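Local coordinates for protein separin (Saccharomyces cerevisiae, PDB 5U1T) that cleaves the Scc1 subunit of cohesin as a caspase-like cysteine protease, setting off chromosome segregation at the onset of anaphase, at residues 1072-1077 and 1116-1121; 1068-1073 and 1147-1152. One frame throughout, in Å; residues are numbered along the deposited sequence.

Contact 1: 1072-1077 and 1116-1121; sequences LTDLPR and IRVSAA
Asp1074 OD1 is gripped side-on by Arg1077, NE at 3.0 Å and NH2 at 3.1 Å, while the rest of this carboxylate side chain lies against Val1118. The contact is helix-helix packing, in which the beginning of helix 1075-1088 meets the middle of helix 1111-1127. NE approaches the anti lone pair of OD1, whereas NH2 comes to the same side 29° out of the carboxylate plane. The backbone N of Tyr1388 also donates to OD1, and the ring of Tyr1388 makes a cation-pi contact with Arg1077, so one chain segment helps fix both partners of the ion pair. With CG anti to the backbone N (chi1 -166°), Asp1074 extends past Val1118, the two side chains running in opposite directions. Val1118 CG2 thereby sits 3.5 Å from Asp1074 CB and also beside OD2. No hydrogen bond runs between 1072-1077 and 1116-1121; Val1389 of helix 1388-1397 touches both Asp1074 and Val1118. Leu1075 follows, its backbone N 4.0 Å from Val1118 CG2. The other methyl of the valine, CG1, makes the apolar contact with the leucine side chain, with Leu1075 CD2 4.4 Å from Val1118 CG1.

Contact 2: 1068-1073 and 1147-1152; sequences TNFSLT and LLSKLE
Phe1070 carries the packing of helix 1062-1072 on strand 1146-1152, its ring meeting Ser1149, Lys1150 and Leu1151. Its CB points at the strand, and the far end of the ring, CZ, lies 3.5 Å from Ser1149 CB, obliquely to the ring. Lys1150 contributes only its backbone, its carbonyl O standing near the ring plane at the edge, 3.9 Å from Phe1070 CE2. Further along the strand Leu1151 CD1 touches Phe1070 CD2 at 4.3 Å, again obliquely. Ser1149 holds OG beside its backbone N (chi1 -61°), where the hydroxyl is paired with His1160 ND1 on the adjoining strand while the CB methylene meets the ring. Were the ring cut back to an alanine here, a gap is likely to open between helix and strand, with Ser1149 CB and Leu1151 CD1 losing their aromatic neighbour. Next in the helix, Ser1071 packs on Val1118 and Ser1119 of helix 1111-1127. At Thr1073, N bonds Asn1069 O at 3.1 Å, and OG1 lies 2.8 Å from Phe1070 O, with Asn1069 O a second possible acceptor for the same proton. The axes of 1068-1072 and 1147-1152 come within 11.2 Å of each other at closest approach, with their directions 117° apart, a helix lying across the face of a mixed beta-sheet, as in the layered packing of alpha/beta folds.

Both contacts are buried, with centres about 10 Å apart, and both start from the same chain segment, sharing Leu1072 and Thr1073 where helix 1062-1072 gives way to helix 1075-1088. Contact 1 sets that junction against helix 1111-1127; contact 2 sets the helix before it against the beta-sheet. They meet directly at Val1118 CG2, which lies 3.4 Å from Ser1071 O. Neither is held by a hydrogen bond across its segments. The chemistry differs nonetheless: aliphatic methyls beside an ion pair in 1072-1077 and 1116-1121, one aromatic ring against strand backbone and side chains in 1068-1073 and 1147-1152. Both lie away from Cys1497, the probable catalytic residue.

Contact 1: 1072-1077 and 1116-1121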
ATOM      1  N   LEU A1072      20.962  -1.421  36.648  1.00 60.90           N
ATOM      2  CA  LEU A1072      19.737  -1.813  35.938  1.00 59.44           C
ATOM      3  C   LEU A1072      18.696  -0.697  36.023  1.00 64.57           C
ATOM      4  O   LEU A1072      18.008  -0.411  35.050  1.00 67.61           O
ATOM      5  CB  LEU A1072      19.157  -3.113  36.501  1.00 58.88           C
ATOM      6  CG  LEU A1072      18.131  -3.990  35.756  1.00 67.65           C
ATOM      7  CD1 LEU A1072      17.557  -5.043  36.682  1.00 56.03           C
ATOM      8  CD2 LEU A1072      16.995  -3.237  35.120  1.00 62.26           C
ATOM      9  N   THR A1073      18.571  -0.072  37.190  1.00 67.82           N
ATOM     10  CA  THR A1073      17.550   0.960  37.393  1.00 67.04           C
ATOM     11  C   THR A1073      17.975   2.254  36.705  1.00 62.38           C
ATOM     12  O   THR A1073      17.183   3.172  36.552  1.00 60.72           O
ATOM     13  CB  THR A1073      17.304   1.241  38.894  1.00 57.27           C
ATOM     14  OG1 THR A1073      18.565   1.428  39.522  1.00 72.44           O
ATOM     15  CG2 THR A1073      16.621   0.085  39.575  1.00 60.75           C
ATOM     16  N   ASP A1074      19.239   2.315  36.307  1.00 61.82           N
ATOM     17  CA  ASP A1074      19.780   3.481  35.626  1.00 61.27           C
ATOM     18  C   ASP A1074      19.592   3.408  34.096  1.00 63.04           C
ATOM     19  O   ASP A1074      19.451   4.438  33.431  1.00 58.20           O
ATOM     20  CB  ASP A1074      21.259   3.638  35.955  1.00 56.50           C
ATOM     21  CG  ASP A1074      21.796   4.991  35.557  1.00 63.78           C
ATOM     22  OD1 ASP A1074      21.131   5.999  35.887  1.00 60.07           O
ATOM     23  OD2 ASP A1074      22.872   5.047  34.921  1.00 62.26           O
ATOM     24  N   LEU A1075      19.608   2.187  33.559  1.00 60.82           N
ATOM     25  CA  LEU A1075      19.322   1.926  32.149  1.00 62.89           C
ATOM     26  C   LEU A1075      18.121   2.720  31.620  1.00 64.61           C
ATOM     27  O   LEU A1075      18.273   3.498  30.682  1.00 59.75           O
ATOM     28  CB  LEU A1075      19.099   0.431  31.915  1.00 57.18           C
ATOM     29  CG  LEU A1075      20.178  -0.274  31.104  1.00 65.27           C
ATOM     30  CD1 LEU A1075      19.595  -1.507  30.424  1.00 63.26           C
ATOM     31  CD2 LEU A1075      20.817   0.659  30.084  1.00 55.20           C
ATOM     32  N   PRO A1076      16.932   2.568  32.236  1.00 66.27           N
ATOM     33  CA  PRO A1076      15.796   3.287  31.655  1.00 56.93           C
ATOM     34  C   PRO A1076      15.882   4.796  31.830  1.00 57.62           C
ATOM     35  O   PRO A1076      15.053   5.498  31.276  1.00 58.33           O
ATOM     36  CB  PRO A1076      14.602   2.753  32.441  1.00 55.78           C
ATOM     37  CG  PRO A1076      15.143   1.647  33.294  1.00 66.85           C
ATOM     38  CD  PRO A1076      16.558   1.950  33.513  1.00 62.11           C
ATOM     39  N   ARG A1077      16.821   5.281  32.634  1.00 57.34           N
ATOM     40  CA  ARG A1077      17.029   6.717  32.746  1.00 57.17           C
ATOM     41  C   ARG A1077      17.905   7.209  31.593  1.00 58.69           C
ATOM     42  O   ARG A1077      17.716   8.302  31.070  1.00 58.13           O
ATOM     43  CB  ARG A1077      17.668   7.071  34.097  1.00 65.08           C
ATOM     44  CG  ARG A1077      16.709   6.990  35.276  1.00 69.27           C
ATOM     45  CD  ARG A1077      17.304   7.573  36.535  1.00 61.35           C
ATOM     46  NE  ARG A1077      18.460   6.829  37.030  1.00 64.13           N
ATOM     47  CZ  ARG A1077      18.485   6.170  38.189  1.00 65.90           C
ATOM     48  NH1 ARG A1077      17.403   6.145  38.966  1.00 63.93           N
ATOM     49  NH2 ARG A1077      19.587   5.533  38.571  1.00 63.23           N
ATOM     50  N   ILE A1116      27.196  -1.947  29.462  1.00 79.92           N
ATOM     51  CA  ILE A1116      28.557  -1.743  29.947  1.00 75.79           C
ATOM     52  C   ILE A1116      28.790  -0.312  30.412  1.00 73.91           C
ATOM     53  O   ILE A1116      29.405  -0.076  31.436  1.00 73.26           O
ATOM     54  CB  ILE A1116      29.588  -2.065  28.862  1.00 79.41           C
ATOM     55  CG1 ILE A1116      29.253  -3.391  28.187  1.00 80.23           C
ATOM     56  CG2 ILE A1116      31.002  -2.053  29.440  1.00 78.02           C
ATOM     57  CD1 ILE A1116      30.038  -3.619  26.919  1.00 80.73           C
ATOM     58  N   ARG A1117      28.291   0.637  29.636  1.00 75.66           N
ATOM     59  CA  ARG A1117      28.490   2.042  29.913  1.00 71.93           C
ATOM     60  C   ARG A1117      27.766   2.437  31.197  1.00 74.56           C
ATOM     61  O   ARG A1117      28.187   3.364  31.893  1.00 72.82           O
ATOM     62  CB  ARG A1117      28.006   2.889  28.722  1.00 70.74           C
ATOM     63  CG  ARG A1117      27.967   4.392  28.988  1.00 77.81           C
ATOM     64  CD  ARG A1117      28.905   5.179  28.078  1.00 83.91           C
ATOM     65  NE  ARG A1117      28.457   5.110  26.697  1.00 78.35           N
ATOM     66  CZ  ARG A1117      27.485   5.859  26.183  1.00 76.63           C
ATOM     67  NH1 ARG A1117      26.851   6.752  26.934  1.00 67.64           N
ATOM     68  NH2 ARG A1117      27.148   5.706  24.901  1.00 83.81           N
ATOM     69  N   VAL A1118      26.685   1.733  31.517  1.00 71.70           N
ATOM     70  CA  VAL A1118      25.884   2.115  32.672  1.00 75.17           C
ATOM     71  C   VAL A1118      26.525   1.579  33.948  1.00 78.02           C
ATOM     72  O   VAL A1118      26.496   2.228  35.004  1.00 77.86           O
ATOM     73  CB  VAL A1118      24.403   1.631  32.558  1.00 74.74           C
ATOM     74  CG1 VAL A1118      24.267   0.136  32.732  1.00 70.40           C
ATOM     75  CG2 VAL A1118      23.562   2.306  33.607  1.00 78.49           C
ATOM     76  N   SER A1119      27.148   0.413  33.849  1.00 72.19           N
ATOM     77  CA  SER A1119      27.740  -0.200  35.019  1.00 67.63           C
ATOM     78  C   SER A1119      29.172   0.270  35.175  1.00 75.02           C
ATOM     79  O   SER A1119      29.732   0.235  36.271  1.00 77.35           O
ATOM     80  CB  SER A1119      27.683  -1.713  34.911  1.00 68.52           C
ATOM     81  OG  SER A1119      28.515  -2.140  33.854  1.00 74.36           O
ATOM     82  N   ALA A1120      29.768   0.705  34.069  1.00 75.71           N
ATOM     83  CA  ALA A1120      31.091   1.305  34.126  1.00 67.78           C
ATOM     84  C   ALA A1120      30.996   2.679  34.772  1.00 71.15           C
ATOM     85  O   ALA A1120      31.918   3.111  35.457  1.00 73.01           O
ATOM     86  CB  ALA A1120      31.707   1.404  32.753  1.00 67.20           C
ATOM     87  N   ALA A1121      29.873   3.360  34.562  1.00 70.41           N
ATOM     88  CA  ALA A1121      29.666   4.675  35.147  1.00 70.44           C
ATOM     89  C   ALA A1121      29.676   4.553  36.663  1.00 77.03           C
ATOM     90  O   ALA A1121      30.370   5.286  37.374  1.00 76.15           O
ATOM     91  CB  ALA A1121      28.368   5.272  34.673  1.00 68.92           C
TER

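Contact 2: 1068-1073 and 1147-1152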
ATOM      1  N   THR A1068      24.480  -4.689  40.258  1.00 64.33           N
ATOM      2  CA  THR A1068      23.857  -4.857  38.962  1.00 64.14           C
ATOM      3  C   THR A1068      22.457  -4.250  39.018  1.00 66.60           C
ATOM      4  O   THR A1068      21.987  -3.700  38.031  1.00 71.86           O
ATOM      5  CB  THR A1068      23.796  -6.344  38.491  1.00 66.33           C
ATOM      6  OG1 THR A1068      22.595  -6.965  38.946  1.00 66.23           O
ATOM      7  CG2 THR A1068      25.004  -7.150  38.951  1.00 65.46           C
ATOM      8  N   ASN A1069      21.837  -4.229  40.171  1.00 66.88           N
ATOM      9  CA  ASN A1069      20.530  -3.635  40.249  1.00 61.56           C
ATOM     10  C   ASN A1069      20.564  -2.135  40.200  1.00 65.37           C
ATOM     11  O   ASN A1069      19.677  -1.503  39.707  1.00 64.38           O
ATOM     12  CB  ASN A1069      19.837  -4.082  41.503  1.00 61.98           C
ATOM     13  CG  ASN A1069      18.423  -4.462  41.250  1.00 72.85           C
ATOM     14  OD1 ASN A1069      17.561  -3.619  41.211  1.00 74.06           O
ATOM     15  ND2 ASN A1069      18.183  -5.727  41.043  1.00 66.73           N
ATOM     16  N   PHE A1070      21.603  -1.558  40.744  1.00 66.49           N
ATOM     17  CA  PHE A1070      21.773  -0.109  40.693  1.00 63.62           C
ATOM     18  C   PHE A1070      21.897   0.374  39.245  1.00 64.39           C
ATOM     19  O   PHE A1070      21.272   1.366  38.852  1.00 62.18           O
ATOM     20  CB  PHE A1070      23.008   0.318  41.493  1.00 68.02           C
ATOM     21  CG  PHE A1070      22.701   0.924  42.841  1.00 69.32           C
ATOM     22  CD1 PHE A1070      21.964   0.229  43.791  1.00 66.92           C
ATOM     23  CD2 PHE A1070      23.200   2.175  43.182  1.00 75.41           C
ATOM     24  CE1 PHE A1070      21.706   0.785  45.046  1.00 58.71           C
ATOM     25  CE2 PHE A1070      22.945   2.735  44.453  1.00 65.98           C
ATOM     26  CZ  PHE A1070      22.193   2.036  45.367  1.00 61.15           C
ATOM     27  N   SER A1071      22.699  -0.324  38.449  1.00 60.94           N
ATOM     28  CA  SER A1071      22.858   0.077  37.071  1.00 62.13           C
ATOM     29  C   SER A1071      21.684  -0.394  36.218  1.00 64.25           C
ATOM     30  O   SER A1071      21.416   0.195  35.180  1.00 63.72           O
ATOM     31  CB  SER A1071      24.191  -0.414  36.495  1.00 66.63           C
ATOM     32  OG  SER A1071      24.460  -1.759  36.819  1.00 63.71           O
ATOM     33  N   LEU A1072      20.962  -1.421  36.648  1.00 60.90           N
ATOM     34  CA  LEU A1072      19.737  -1.813  35.938  1.00 59.44           C
ATOM     35  C   LEU A1072      18.696  -0.697  36.023  1.00 64.57           C
ATOM     36  O   LEU A1072      18.008  -0.411  35.050  1.00 67.61           O
ATOM     37  CB  LEU A1072      19.157  -3.113  36.501  1.00 58.88           C
ATOM     38  CG  LEU A1072      18.131  -3.990  35.756  1.00 67.65           C
ATOM     39  CD1 LEU A1072      17.557  -5.043  36.682  1.00 56.03           C
ATOM     40  CD2 LEU A1072      16.995  -3.237  35.120  1.00 62.26           C
ATOM     41  N   THR A1073      18.571  -0.072  37.190  1.00 67.82           N
ATOM     42  CA  THR A1073      17.550   0.960  37.393  1.00 67.04           C
ATOM     43  C   THR A1073      17.975   2.254  36.705  1.00 62.38           C
ATOM     44  O   THR A1073      17.183   3.172  36.552  1.00 60.72           O
ATOM     45  CB  THR A1073      17.304   1.241  38.894  1.00 57.27           C
ATOM     46  OG1 THR A1073      18.565   1.428  39.522  1.00 72.44           O
ATOM     47  CG2 THR A1073      16.621   0.085  39.575  1.00 60.75           C
ATOM     48  N   LEU A1147      11.196   5.710  46.149  1.00 57.47           N
ATOM     49  CA  LEU A1147      12.392   4.897  46.047  1.00 52.61           C
ATOM     50  C   LEU A1147      13.623   5.761  46.161  1.00 59.20           C
ATOM     51  O   LEU A1147      13.890   6.580  45.288  1.00 63.18           O
ATOM     52  CB  LEU A1147      12.434   4.147  44.716  1.00 58.63           C
ATOM     53  CG  LEU A1147      11.376   3.116  44.346  1.00 58.37           C
ATOM     54  CD1 LEU A1147      11.771   2.503  43.026  1.00 57.55           C
ATOM     55  CD2 LEU A1147      11.249   2.052  45.423  1.00 59.02           C
ATOM     56  N   LEU A1148      14.384   5.561  47.229  1.00 56.91           N
ATOM     57  CA  LEU A1148      15.632   6.270  47.423  1.00 55.00           C
ATOM     58  C   LEU A1148      16.817   5.310  47.302  1.00 57.58           C
ATOM     59  O   LEU A1148      16.750   4.177  47.752  1.00 55.26           O
ATOM     60  CB  LEU A1148      15.637   6.952  48.794  1.00 56.79           C
ATOM     61  CG  LEU A1148      14.389   7.749  49.174  1.00 56.57           C
ATOM     62  CD1 LEU A1148      14.575   8.395  50.537  1.00 53.67           C
ATOM     63  CD2 LEU A1148      14.086   8.801  48.123  1.00 54.08           C
ATOM     64  N   SER A1149      17.898   5.763  46.686  1.00 60.63           N
ATOM     65  CA  SER A1149      19.162   5.039  46.760  1.00 58.32           C
ATOM     66  C   SER A1149      20.251   6.045  47.000  1.00 55.25           C
ATOM     67  O   SER A1149      20.081   7.226  46.709  1.00 56.52           O
ATOM     68  CB  SER A1149      19.441   4.252  45.482  1.00 60.44           C
ATOM     69  OG  SER A1149      18.431   3.291  45.269  1.00 62.49           O
ATOM     70  N   LYS A1150      21.370   5.589  47.531  1.00 54.64           N
ATOM     71  CA  LYS A1150      22.452   6.498  47.856  1.00 56.09           C
ATOM     72  C   LYS A1150      23.756   5.834  47.514  1.00 55.59           C
ATOM     73  O   LYS A1150      23.920   4.628  47.663  1.00 51.68           O
ATOM     74  CB  LYS A1150      22.442   6.906  49.332  1.00 55.64           C
ATOM     75  CG  LYS A1150      23.345   8.089  49.652  1.00 53.76           C
ATOM     76  CD  LYS A1150      23.837   8.053  51.102  1.00 63.13           C
ATOM     77  CE  LYS A1150      22.690   8.067  52.104  1.00 57.25           C
ATOM     78  NZ  LYS A1150      23.046   7.552  53.468  1.00 61.63           N
ATOM     79  N   LEU A1151      24.687   6.647  47.048  1.00 59.12           N
ATOM     80  CA  LEU A1151      25.976   6.173  46.610  1.00 60.91           C
ATOM     81  C   LEU A1151      27.048   7.033  47.266  1.00 67.88           C
ATOM     82  O   LEU A1151      27.191   8.207  46.938  1.00 61.11           O
ATOM     83  CB  LEU A1151      26.045   6.241  45.098  1.00 65.87           C
ATOM     84  CG  LEU A1151      27.046   5.357  44.380  1.00 75.67           C
ATOM     85  CD1 LEU A1151      26.465   4.912  43.040  1.00 73.86           C
ATOM     86  CD2 LEU A1151      28.371   6.094  44.201  1.00 75.44           C
ATOM     87  N   GLU A1152      27.768   6.455  48.223  1.00 62.71           N
ATOM     88  CA  GLU A1152      28.812   7.178  48.942  1.00 66.05           C
ATOM     89  C   GLU A1152      30.188   6.745  48.445  1.00 65.81           C
ATOM     90  O   GLU A1152      30.759   5.793  48.966  1.00 62.08           O
ATOM     91  CB  GLU A1152      28.694   6.952  50.456  1.00 61.61           C
ATOM     92  CG  GLU A1152      27.437   7.531  51.096  1.00 57.99           C
ATOM     93  CD  GLU A1152      27.025   6.793  52.376  1.00 63.63           C
ATOM     94  OE1 GLU A1152      26.594   5.621  52.297  1.00 58.40           O
ATOM     95  OE2 GLU A1152      27.128   7.389  53.473  1.00 65.22           O
TER